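PDB 5H2Q: phosphodiesterase from Trypanosoma brucei brucei, which belongs to the metal-dependent HD phosphodiesterase superfamily and folds into an all-helical domain with zinc and magnesium ions beside a ligand pocket. Local coordinates for residues A[80-85]-A[128-133]; A[141-146]-A[272-277]; A[244-249]-A[322-327]; A[260-265]-A[282-287]. All coordinates share one frame; numbering follows the deposited sequence.

Contact 1 supplies His128 and Asp129 to the metal site, and contact 4 lines the neighbouring ligand pocket with Val260, Thr261 and Phe264. The two touch, Val85 CG2 lying 3.6 Å from Glu263 OE1. Contact 3 lies on the other side of the chain's centre from contact 1 and adds Asn245 to the pocket; contact 4 is nested inside the loop that contact 3 closes, with nearest atoms about 6 Å apart. Contact 2 is a surface contact further along helix 250-274, its centre about 16 Å from that of contact 4. A salt bridge from Lys272 NZ to Asp283 OD1, 2.8 Å, joins those two. Contacts 2 and 3 are most widely separated, about 34 Å between centres.

Contact 1. Residues A[80-85]-A[128-133]; sequences KKYRNV and HDLDHM. With ZN (zinc ion), chain C; MG (magnesium ion), chain D.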
# COMPACT_ATOMS: atom_id res chain seq x y z
N LYS A 80 11.72 8.32 6.29
CA LYS A 80 12.13 9.74 6.14
C LYS A 80 11.38 10.47 5.05
O LYS A 80 11.23 11.69 5.12
CB LYS A 80 13.65 9.84 5.87
CG LYS A 80 14.48 9.56 7.11
CD LYS A 80 15.96 9.64 6.81
CE LYS A 80 16.80 9.43 8.05
NZ LYS A 80 16.55 10.48 9.08
N LYS A 81 10.91 9.74 4.03
CA LYS A 81 10.21 10.30 2.88
C LYS A 81 8.69 10.31 3.01
O LYS A 81 8.00 10.71 2.07
CB LYS A 81 10.66 9.59 1.58
CG LYS A 81 12.14 9.78 1.32
CD LYS A 81 12.44 10.24 -0.08
CE LYS A 81 13.61 11.20 -0.10
NZ LYS A 81 13.16 12.60 -0.35
N TYR A 82 8.16 9.86 4.19
CA TYR A 82 6.72 9.93 4.45
C TYR A 82 6.41 11.17 5.25
O TYR A 82 7.18 11.56 6.14
CB TYR A 82 6.15 8.64 5.04
CG TYR A 82 6.05 7.57 3.95
CD1 TYR A 82 4.97 7.55 3.08
CD2 TYR A 82 7.05 6.62 3.79
CE1 TYR A 82 4.91 6.61 2.04
CE2 TYR A 82 7.00 5.69 2.76
CZ TYR A 82 5.92 5.67 1.89
OH TYR A 82 5.85 4.77 0.85
N ARG A 83 5.35 11.83 4.88
CA ARG A 83 5.03 13.12 5.49
C ARG A 83 3.97 13.02 6.57
O ARG A 83 3.33 11.97 6.72
CB ARG A 83 4.65 14.11 4.37
CG ARG A 83 5.83 14.36 3.44
CD ARG A 83 5.46 15.31 2.37
NE ARG A 83 6.62 15.74 1.59
CZ ARG A 83 7.27 16.88 1.76
NH1 ARG A 83 6.87 17.76 2.68
NH2 ARG A 83 8.31 17.18 1.00
N ASN A 84 3.80 14.10 7.35
CA ASN A 84 2.83 14.18 8.43
C ASN A 84 1.48 14.62 7.87
O ASN A 84 1.06 15.78 8.01
CB ASN A 84 3.35 15.11 9.55
CG ASN A 84 2.45 15.26 10.75
OD1 ASN A 84 2.51 16.26 11.50
ND2 ASN A 84 1.56 14.31 10.97
N VAL A 85 0.83 13.69 7.18
CA VAL A 85 -0.49 13.88 6.60
C VAL A 85 -1.47 12.90 7.28
O VAL A 85 -1.00 11.95 7.92
CB VAL A 85 -0.48 13.76 5.05
CG1 VAL A 85 0.34 14.90 4.41
CG2 VAL A 85 0.06 12.41 4.62
N HIS A 128 5.46 2.38 -2.06
CA HIS A 128 4.42 2.68 -3.03
C HIS A 128 3.78 4.07 -2.93
O HIS A 128 3.12 4.46 -3.88
CB HIS A 128 3.35 1.58 -3.08
CG HIS A 128 2.20 1.78 -2.16
ND1 HIS A 128 2.26 1.39 -0.85
CD2 HIS A 128 0.99 2.36 -2.39
CE1 HIS A 128 1.08 1.69 -0.32
NE2 HIS A 128 0.29 2.27 -1.22
N ASP A 129 3.96 4.79 -1.81
CA ASP A 129 3.40 6.13 -1.68
C ASP A 129 4.44 7.15 -1.23
O ASP A 129 4.06 8.18 -0.68
CB ASP A 129 2.18 6.13 -0.71
CG ASP A 129 0.87 5.70 -1.36
OD1 ASP A 129 0.63 6.11 -2.52
OD2 ASP A 129 0.02 5.10 -0.65
N LEU A 130 5.74 6.92 -1.52
CA LEU A 130 6.78 7.84 -1.04
C LEU A 130 6.53 9.32 -1.36
O LEU A 130 6.24 9.68 -2.49
CB LEU A 130 8.18 7.47 -1.56
CG LEU A 130 8.79 6.15 -1.08
CD1 LEU A 130 9.86 5.70 -2.00
CD2 LEU A 130 9.36 6.26 0.36
N ASP A 131 6.64 10.17 -0.34
CA ASP A 131 6.51 11.63 -0.47
C ASP A 131 5.11 12.11 -0.86
O ASP A 131 4.96 13.23 -1.36
CB ASP A 131 7.57 12.18 -1.44
CG ASP A 131 7.81 13.68 -1.36
OD1 ASP A 131 7.87 14.20 -0.24
OD2 ASP A 131 7.89 14.33 -2.43
N HIS A 132 4.07 11.31 -0.54
CA HIS A 132 2.67 11.73 -0.75
C HIS A 132 2.46 12.96 0.15
O HIS A 132 3.03 13.02 1.24
CB HIS A 132 1.72 10.60 -0.36
CG HIS A 132 0.39 10.66 -1.06
ND1 HIS A 132 -0.57 11.60 -0.71
CD2 HIS A 132 -0.11 9.87 -2.04
CE1 HIS A 132 -1.60 11.38 -1.51
NE2 HIS A 132 -1.37 10.33 -2.32
N MET A 133 1.69 13.95 -0.34
CA MET A 133 1.42 15.21 0.37
C MET A 133 -0.05 15.31 0.77
O MET A 133 -0.50 16.37 1.21
CB MET A 133 1.79 16.41 -0.53
CG MET A 133 3.28 16.58 -0.81
SD MET A 133 3.61 17.42 -2.39
CE MET A 133 2.62 18.93 -2.22
ZN ZN C . -1.36 3.60 -0.90
MG MG D . -0.79 5.90 -4.01
O HOH W 1 9.60 13.79 1.82
O HOH W 2 3.67 10.94 2.82
O HOH W 3 -1.52 4.17 -3.10
O HOH W 4 -3.22 4.75 -0.95
O HOH W 5 -0.12 7.65 -5.01
O HOH W 6 -2.32 6.94 -3.10
O HOH W 7 -2.02 5.56 -5.79
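Lys81 and Asp131 are where the two loops come nearest, 5.2 Å from CA to CA, with residues 81-85 running at 56° to a segment folded into a type II beta turn from Asp129 to His132. Asp131 N reaches Lys81 O in a weak hydrogen bond, and one water links Arg83 N to His132 O. Tyr82 packs against the turn. Its CE2 presses on Leu130 CD2 at 3.4 Å, the two side chains crossing at about a right angle, while Asp129 CB sits at the ring edge, in plane. The Tyr82 OH accepts from Asp129 N at 3.3 Å and is also bonded to Leu126 O, which ties down the backbone behind a metal ligand. Asp129 itself bridges the metals, OD2 on zinc and OD1 on magnesium; His128 NE2, His92 and Asp242 join it around the zinc. Farther out, Arg83 and Asp131 lie side by side in a salt bridge. Extended from CG to NE, Arg83 brings NE to 2.7 Å from Asp131 OD1 in a nearly straight bond (167°), on the syn side but 32° out of the carboxylate plane. A second water donates to the same OD1, and OD2 turns to His163. Around the pair of loops, Tyr82 and Asp129 rest on Val93 of helix 90-105, Leu130 on Leu167 of helix 159-172, and Val85 and His132 on Glu263 of helix 250-274.

Contact 2. Residues A[141-146]-A[272-277]; sequences LKTESP and KERGVE
Lys142 sets out toward Glu277 from a CB that lies 4.4 Å from Val276 CB, where the backbones of the two segments are also nearest. The chain runs on through CG to CD, which passes Glu277 O at 4.1 Å. There the lysine bends, and the turn at chi3 (-65°) brings CE to 3.8 Å from Glu277 O and NZ onto that oxygen. NZ donates to Glu277 O over 2.8 Å, approaching with a C=O...N angle of 147° and tilted 33° from the carbonyl plane. The ammonium has a second, charged partner in Glu271, so helix and following loop hold it together. Beside the lysine, methyl groups make the contact: Val276 CG1 lies 3.8 Å from Lys142 O, and Thr143 CG2 meets Arg274 CD at 3.9 Å as the two side chains cross obliquely. The Thr143 hydroxyl is turned back to its own segment and helix: OG1 receives a hydrogen bond from Ser145 OG and is also bonded to Phe139 O in helix 137-142. The contact joins the C-terminal ends of two helices. Glu144 leaves its helix with positive phi just before Ser145, at the N-cap position of helix 146-154, and Gly275, also with positive phi and two bonds back into the last turn, closes helix 250-274 in a Schellman motif.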
# COMPACT_ATOMS: atom_id res chain seq x y z
N LEU A 141 -2.78 18.45 -11.46
CA LEU A 141 -3.14 18.88 -12.82
C LEU A 141 -4.04 20.10 -12.85
O LEU A 141 -3.84 20.96 -13.71
CB LEU A 141 -3.75 17.72 -13.61
CG LEU A 141 -2.86 16.48 -13.70
CD1 LEU A 141 -3.66 15.29 -14.19
CD2 LEU A 141 -1.60 16.73 -14.58
N LYS A 142 -5.01 20.19 -11.94
CA LYS A 142 -5.96 21.32 -11.87
C LYS A 142 -5.26 22.61 -11.48
O LYS A 142 -5.68 23.68 -11.92
CB LYS A 142 -7.08 21.03 -10.85
CG LYS A 142 -8.05 19.95 -11.28
CD LYS A 142 -9.21 19.81 -10.31
CE LYS A 142 -8.81 19.34 -8.93
NZ LYS A 142 -10.00 19.05 -8.09
N THR A 143 -4.22 22.52 -10.62
CA THR A 143 -3.46 23.68 -10.10
C THR A 143 -2.21 23.99 -10.92
O THR A 143 -1.53 24.98 -10.66
CB THR A 143 -3.05 23.46 -8.63
OG1 THR A 143 -2.18 22.33 -8.54
CG2 THR A 143 -4.22 23.30 -7.70
N GLU A 144 -1.88 23.11 -11.88
CA GLU A 144 -0.67 23.24 -12.71
C GLU A 144 0.58 23.29 -11.81
O GLU A 144 1.52 24.05 -12.05
CB GLU A 144 -0.77 24.42 -13.72
CG GLU A 144 -1.99 24.34 -14.61
CD GLU A 144 -2.04 25.37 -15.73
OE1 GLU A 144 -1.89 26.58 -15.44
OE2 GLU A 144 -2.22 24.96 -16.90
N SER A 145 0.57 22.44 -10.77
CA SER A 145 1.70 22.31 -9.87
C SER A 145 2.91 21.66 -10.60
O SER A 145 2.71 20.89 -11.53
CB SER A 145 1.31 21.52 -8.63
OG SER A 145 0.46 22.27 -7.76
N PRO A 146 4.17 21.99 -10.21
CA PRO A 146 5.35 21.41 -10.87
C PRO A 146 5.29 19.90 -11.17
O PRO A 146 5.68 19.52 -12.28
CB PRO A 146 6.48 21.75 -9.91
CG PRO A 146 6.06 23.10 -9.37
CD PRO A 146 4.58 22.94 -9.15
N LYS A 272 -10.49 24.98 -2.48
CA LYS A 272 -11.34 26.17 -2.25
C LYS A 272 -10.46 27.44 -2.18
O LYS A 272 -10.80 28.45 -2.81
CB LYS A 272 -12.12 26.03 -0.95
CG LYS A 272 -13.34 25.13 -1.07
CD LYS A 272 -13.95 24.89 0.29
CE LYS A 272 -15.14 23.98 0.13
NZ LYS A 272 -15.77 23.71 1.44
N GLU A 273 -9.32 27.39 -1.47
CA GLU A 273 -8.39 28.52 -1.33
C GLU A 273 -7.73 28.91 -2.68
O GLU A 273 -7.37 30.07 -2.87
CB GLU A 273 -7.29 28.23 -0.28
CG GLU A 273 -7.74 27.91 1.14
CD GLU A 273 -8.65 28.89 1.84
OE1 GLU A 273 -8.28 30.08 1.95
OE2 GLU A 273 -9.71 28.46 2.34
N ARG A 274 -7.57 27.93 -3.59
CA ARG A 274 -6.91 28.14 -4.88
C ARG A 274 -7.87 28.45 -6.03
O ARG A 274 -7.43 28.71 -7.15
CB ARG A 274 -6.00 26.95 -5.21
CG ARG A 274 -4.76 26.86 -4.34
CD ARG A 274 -4.07 25.53 -4.52
NE ARG A 274 -3.01 25.33 -3.54
CZ ARG A 274 -1.71 25.33 -3.83
NH1 ARG A 274 -1.30 25.51 -5.08
NH2 ARG A 274 -0.81 25.13 -2.87
N GLY A 275 -9.16 28.42 -5.74
CA GLY A 275 -10.21 28.68 -6.72
C GLY A 275 -10.39 27.58 -7.75
O GLY A 275 -10.83 27.88 -8.86
N VAL A 276 -10.04 26.31 -7.41
CA VAL A 276 -10.21 25.19 -8.35
C VAL A 276 -11.41 24.33 -7.95
O VAL A 276 -11.89 24.43 -6.82
CB VAL A 276 -8.93 24.33 -8.64
CG1 VAL A 276 -7.78 25.19 -9.16
CG2 VAL A 276 -8.50 23.53 -7.43
N GLU A 277 -11.91 23.51 -8.90
CA GLU A 277 -13.06 22.62 -8.71
C GLU A 277 -12.82 21.67 -7.51
O GLU A 277 -11.71 21.14 -7.37
CB GLU A 277 -13.27 21.79 -10.00
CG GLU A 277 -14.49 20.89 -9.98
CD GLU A 277 -14.77 20.24 -11.32
OE1 GLU A 277 -15.57 20.80 -12.10
OE2 GLU A 277 -14.15 19.19 -11.62

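Contact 3. Residues A[244-249]-A[322-327]; sequences SNVTKP and DRTKSN
Asn327 ND2 is held by two backbone carbonyls of the opposite loop, Val246 O and Lys248 O, each 2.8 Å away. Both oxygens lie in the plane of the amide, so each N-H has its own acceptor. The bond to Lys248 O is virtually straight (178°) and arrives in that carbonyl's plane; the one to Val246 O comes from above, 54° out of the plane. With chi1 at -68°, CG of Asn327 stands beside its backbone N and the amide extends from the helix into the bend of the loop. Val246 O also takes a CA-H...O contact from Thr324 CA at 3.5 Å. The loop 244-249 comes just after the zinc ligand Asp242, and its Asn245 lines the ligand pocket of this helical phosphodiesterase domain; Pro249 occupies the N-cap position of helix 250-274. Through Asn327, helix 318-334 holds the link between helices 227-242 and 250-274, close to the pocket. Within the loop, Ser244 O accepts from both the backbone N and OG1 of Thr247, the latter at 2.7 Å. That turns Thr247 CG2 toward Thr324 OG1, 3.6 Å away, a hydroxyl bonded in turn to Thr320 O. Arg323, bent at chi2 and chi3, curls round Thr247 O, with CB at 3.2 Å. Pro249 CD covers one face of its guanidinium, and NH2 forms a salt bridge with Asp30.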
# COMPACT_ATOMS: atom_id res chain seq x y z
N SER A 244 -7.55 -2.36 1.02
CA SER A 244 -7.88 -3.34 2.07
C SER A 244 -8.46 -2.78 3.38
O SER A 244 -8.81 -3.57 4.25
CB SER A 244 -6.63 -4.15 2.43
OG SER A 244 -5.73 -3.28 3.10
N ASN A 245 -8.55 -1.45 3.58
CA ASN A 245 -9.06 -0.92 4.85
C ASN A 245 -10.49 -1.40 5.13
O ASN A 245 -10.87 -1.58 6.28
CB ASN A 245 -9.04 0.61 4.88
CG ASN A 245 -7.71 1.31 4.70
OD1 ASN A 245 -7.70 2.47 4.28
ND2 ASN A 245 -6.58 0.67 5.05
N VAL A 246 -11.28 -1.63 4.07
CA VAL A 246 -12.67 -2.09 4.22
C VAL A 246 -12.76 -3.59 4.63
O VAL A 246 -13.86 -4.02 4.99
CB VAL A 246 -13.51 -1.79 2.95
CG1 VAL A 246 -13.51 -0.29 2.66
CG2 VAL A 246 -13.01 -2.58 1.75
N THR A 247 -11.63 -4.36 4.56
CA THR A 247 -11.59 -5.80 4.86
C THR A 247 -11.23 -6.09 6.33
O THR A 247 -11.20 -7.25 6.75
CB THR A 247 -10.58 -6.52 3.93
OG1 THR A 247 -9.23 -6.24 4.35
CG2 THR A 247 -10.78 -6.23 2.45
N LYS A 248 -10.95 -5.04 7.11
CA LYS A 248 -10.50 -5.16 8.50
C LYS A 248 -11.61 -5.20 9.56
O LYS A 248 -12.75 -4.83 9.23
CB LYS A 248 -9.52 -4.01 8.80
CG LYS A 248 -8.35 -3.87 7.81
CD LYS A 248 -7.69 -5.24 7.50
CE LYS A 248 -6.45 -5.14 6.65
NZ LYS A 248 -5.34 -4.50 7.41
N PRO A 249 -11.33 -5.53 10.86
CA PRO A 249 -12.40 -5.43 11.89
C PRO A 249 -12.94 -3.99 11.93
O PRO A 249 -12.20 -3.06 11.58
CB PRO A 249 -11.69 -5.81 13.19
CG PRO A 249 -10.50 -6.64 12.75
CD PRO A 249 -10.06 -5.99 11.46
N ASP A 322 -16.16 -11.40 2.96
CA ASP A 322 -17.00 -11.48 4.16
C ASP A 322 -16.92 -10.25 5.07
O ASP A 322 -17.96 -9.77 5.54
CB ASP A 322 -16.69 -12.76 4.98
CG ASP A 322 -16.77 -14.10 4.25
OD1 ASP A 322 -17.31 -14.14 3.12
OD2 ASP A 322 -16.28 -15.11 4.81
N ARG A 323 -15.69 -9.78 5.37
CA ARG A 323 -15.52 -8.64 6.26
C ARG A 323 -16.00 -7.33 5.66
O ARG A 323 -16.51 -6.50 6.39
CB ARG A 323 -14.09 -8.51 6.75
CG ARG A 323 -14.02 -8.37 8.26
CD ARG A 323 -13.90 -9.73 8.93
NE ARG A 323 -12.74 -9.82 9.79
CZ ARG A 323 -11.47 -9.84 9.37
NH1 ARG A 323 -11.20 -9.76 8.07
NH2 ARG A 323 -10.48 -9.92 10.24
N THR A 324 -15.88 -7.19 4.32
CA THR A 324 -16.31 -6.03 3.52
C THR A 324 -17.83 -5.87 3.68
O THR A 324 -18.28 -4.76 3.99
CB THR A 324 -15.79 -6.18 2.05
OG1 THR A 324 -14.36 -6.07 2.05
CG2 THR A 324 -16.34 -5.13 1.10
N LYS A 325 -18.60 -6.99 3.54
CA LYS A 325 -20.06 -7.06 3.71
C LYS A 325 -20.46 -6.73 5.16
O LYS A 325 -21.42 -5.99 5.38
CB LYS A 325 -20.57 -8.46 3.34
CG LYS A 325 -21.16 -8.59 1.94
CD LYS A 325 -20.12 -8.90 0.86
CE LYS A 325 -20.68 -9.69 -0.30
NZ LYS A 325 -20.87 -11.13 0.04
N SER A 326 -19.71 -7.26 6.14
CA SER A 326 -19.91 -7.06 7.59
C SER A 326 -19.79 -5.59 7.97
O SER A 326 -20.57 -5.09 8.80
CB SER A 326 -18.88 -7.86 8.38
OG SER A 326 -19.07 -7.71 9.77
N ASN A 327 -18.77 -4.91 7.40
CA ASN A 327 -18.54 -3.49 7.64
C ASN A 327 -19.57 -2.67 6.86
O ASN A 327 -20.01 -1.64 7.37
CB ASN A 327 -17.11 -3.10 7.25
CG ASN A 327 -16.04 -3.69 8.15
OD1 ASN A 327 -16.20 -3.83 9.37
ND2 ASN A 327 -14.87 -3.96 7.58
O HOH W 8 -8.79 -8.35 8.70

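Contact 4. Residues A[260-265]-A[282-287]; sequences VTEEFY and FDRSKN. With LLI ((4~{a}~{S},8~{a}~{R})-2-cycloheptyl-4-[4-methoxy-3-[2-(2-oxidanylideneimidazolidin-1-yl)ethoxy]phenyl]-4~{a},5,8,8~{a}-tetrahydrophthalazin-1-one), chain E.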
# COMPACT_ATOMS: atom_id res chain seq x y z
N VAL A 260 -8.80 8.96 6.09
CA VAL A 260 -8.94 9.29 4.67
C VAL A 260 -9.86 10.52 4.48
O VAL A 260 -9.55 11.39 3.67
CB VAL A 260 -9.35 8.10 3.76
CG1 VAL A 260 -10.85 7.79 3.82
CG2 VAL A 260 -8.91 8.36 2.32
N THR A 261 -10.95 10.58 5.26
CA THR A 261 -11.91 11.70 5.24
C THR A 261 -11.19 13.00 5.57
O THR A 261 -11.31 13.95 4.79
CB THR A 261 -13.08 11.42 6.20
OG1 THR A 261 -13.75 10.27 5.73
CG2 THR A 261 -14.08 12.59 6.29
N GLU A 262 -10.44 13.04 6.70
CA GLU A 262 -9.70 14.24 7.11
C GLU A 262 -8.70 14.65 6.04
O GLU A 262 -8.66 15.83 5.68
CB GLU A 262 -9.03 14.07 8.48
CG GLU A 262 -8.29 15.30 8.99
CD GLU A 262 -9.05 16.63 9.01
OE1 GLU A 262 -8.39 17.68 8.83
OE2 GLU A 262 -10.30 16.62 9.15
N GLU A 263 -7.98 13.68 5.46
CA GLU A 263 -7.04 14.03 4.40
C GLU A 263 -7.75 14.65 3.19
O GLU A 263 -7.33 15.71 2.73
CB GLU A 263 -6.23 12.79 3.97
CG GLU A 263 -5.13 13.19 3.01
CD GLU A 263 -4.17 12.06 2.79
OE1 GLU A 263 -3.35 11.79 3.70
OE2 GLU A 263 -4.19 11.47 1.69
N PHE A 264 -8.82 13.99 2.69
CA PHE A 264 -9.62 14.43 1.55
C PHE A 264 -10.18 15.84 1.77
O PHE A 264 -10.06 16.68 0.90
CB PHE A 264 -10.73 13.42 1.23
CG PHE A 264 -10.32 12.20 0.42
CD1 PHE A 264 -8.98 11.84 0.29
CD2 PHE A 264 -11.28 11.39 -0.18
CE1 PHE A 264 -8.61 10.71 -0.45
CE2 PHE A 264 -10.91 10.26 -0.92
CZ PHE A 264 -9.57 9.93 -1.05
N TYR A 265 -10.68 16.11 2.99
CA TYR A 265 -11.22 17.42 3.37
C TYR A 265 -10.15 18.51 3.34
O TYR A 265 -10.45 19.64 2.93
CB TYR A 265 -11.88 17.35 4.76
CG TYR A 265 -13.24 16.68 4.78
CD1 TYR A 265 -13.87 16.29 3.60
CD2 TYR A 265 -13.90 16.45 5.98
CE1 TYR A 265 -15.14 15.72 3.61
CE2 TYR A 265 -15.17 15.88 6.00
CZ TYR A 265 -15.78 15.50 4.82
OH TYR A 265 -17.01 14.91 4.84
N PHE A 282 -14.44 15.66 -1.16
CA PHE A 282 -13.37 16.48 -0.57
C PHE A 282 -13.86 17.78 0.11
O PHE A 282 -13.05 18.54 0.63
CB PHE A 282 -12.31 16.79 -1.66
CG PHE A 282 -11.76 15.59 -2.40
CD1 PHE A 282 -12.46 15.02 -3.46
CD2 PHE A 282 -10.55 15.02 -2.04
CE1 PHE A 282 -11.96 13.91 -4.15
CE2 PHE A 282 -10.04 13.91 -2.72
CZ PHE A 282 -10.75 13.35 -3.77
N ASP A 283 -15.19 18.00 0.16
CA ASP A 283 -15.82 19.20 0.74
C ASP A 283 -16.02 19.14 2.28
O ASP A 283 -16.88 18.43 2.76
CB ASP A 283 -17.14 19.45 0.00
CG ASP A 283 -17.50 20.91 -0.12
OD1 ASP A 283 -17.49 21.61 0.91
OD2 ASP A 283 -17.83 21.34 -1.24
N ARG A 284 -15.20 19.89 3.04
CA ARG A 284 -15.20 19.90 4.52
C ARG A 284 -16.44 20.56 5.13
O ARG A 284 -17.10 19.93 5.95
CB ARG A 284 -13.90 20.54 5.06
CG ARG A 284 -13.87 20.84 6.55
CD ARG A 284 -12.99 19.87 7.31
NE ARG A 284 -11.58 20.01 6.93
CZ ARG A 284 -10.57 19.75 7.75
NH1 ARG A 284 -10.79 19.37 9.00
NH2 ARG A 284 -9.32 19.89 7.33
N SER A 285 -16.72 21.83 4.74
CA SER A 285 -17.87 22.63 5.21
C SER A 285 -19.20 21.94 4.87
O SER A 285 -20.03 21.78 5.77
CB SER A 285 -17.82 24.05 4.63
OG SER A 285 -17.87 24.02 3.22
N LYS A 286 -19.38 21.50 3.59
CA LYS A 286 -20.54 20.71 3.16
C LYS A 286 -20.31 19.36 3.83
O LYS A 286 -19.14 18.97 3.98
CB LYS A 286 -20.55 20.54 1.63
CG LYS A 286 -21.57 19.52 1.10
CD LYS A 286 -21.00 18.68 -0.04
CE LYS A 286 -21.69 18.93 -1.37
NZ LYS A 286 -21.31 20.24 -1.97
N ASN A 287 -21.36 18.67 4.29
CA ASN A 287 -21.04 17.42 4.95
C ASN A 287 -21.88 16.22 4.57
O ASN A 287 -23.10 16.27 4.47
CB ASN A 287 -21.01 17.59 6.45
CG ASN A 287 -19.60 17.87 6.89
OD1 ASN A 287 -18.67 17.08 6.65
ND2 ASN A 287 -19.42 18.95 7.63
C2 LLI E . -11.56 5.41 0.82
C3 LLI E . -10.88 4.77 1.87
O1 LLI E . -12.84 5.82 1.09
C12 LLI E . -7.40 5.30 -2.01
C14 LLI E . -6.82 6.44 -2.90
C15 LLI E . -7.65 6.70 -4.15
C16 LLI E . -7.31 3.95 -2.73
C17 LLI E . -5.98 3.74 -3.43
C18 LLI E . -5.35 6.14 -3.25
C19 LLI E . -5.16 4.74 -3.76
C21 LLI E . -10.01 6.75 -4.99
C22 LLI E . -10.96 7.94 -4.56
C23 LLI E . -10.76 5.43 -5.31
C24 LLI E . -12.04 8.38 -5.56
C25 LLI E . -11.85 5.43 -6.39
C26 LLI E . -13.19 6.02 -5.96
C27 LLI E . -13.30 7.51 -5.61
C28 LLI E . -13.59 6.46 0.04
C29 LLI E . -14.89 6.90 0.64
C4 LLI E . -10.90 5.68 -0.37
C5 LLI E . -9.53 4.44 1.72
C6 LLI E . -9.55 5.35 -0.52
C7 LLI E . -8.88 4.73 0.53
O8 LLI E . -11.62 4.50 2.99
C9 LLI E . -10.93 4.08 4.17
C10 LLI E . -8.86 5.65 -1.79
N11 LLI E . -9.59 6.26 -2.71
N13 LLI E . -9.02 6.57 -3.91
O20 LLI E . -7.16 6.99 -5.23
N30 LLI E . -14.78 8.15 1.41
C31 LLI E . -14.01 9.30 0.94
C32 LLI E . -15.03 8.24 2.75
C33 LLI E . -14.16 10.30 2.08
N34 LLI E . -14.67 9.47 3.16
O35 LLI E . -15.54 7.36 3.43
O HOH W 9 -18.30 16.02 2.75
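The Phe264 ring is sandwiched: Phe282 CE2 lies over one face and Val260 CG2 over the other. The two phenyl rings form an offset stack, centroids 4.6 Å apart and planes at 26°, and Phe264 O sits at the edge of the Phe282 ring, in its plane. Tyr265 is likewise covered on both faces. Arg284 CA makes a CH-pi contact on one, 3.9 Å from the centroid, and Thr261 CG2 closes the opposite one. Tyr265 CE1 approaches Asp283 O at 3.3 Å, and a water bonded to Tyr265 OH donates to the same carbonyl. The arginine goes on past Tyr265 CB, with NE 3.4 Å from it, toward Glu262. That residue starts away from the loop, but a bend at chi2 (52°) brings its carboxylate back. In the salt bridge Glu262 OE2 lies 2.8 Å from Arg284 NH1, over a face of the guanidinium; the planes stand 69° apart, so this is no coplanar fork, and the NH2 to OE1 bond is weak. Glu262 OE1 also pairs with Arg266, and Arg284 NE with Asp269, forming a chain of charges along the helix. On the pocket side, Thr261 OG1 accepts from LLI N34 at 2.8 Å, while LLI C31 touches Phe264 CD2 at 3.6 Å. Helix 250-274 thus has the ligand on one flank and, on another, the loop returning toward helix 290-312, whose Gln294 also bonds LLI; Phe282 packs back onto Gln267, nearly one turn beyond Phe264 in helix 250-274.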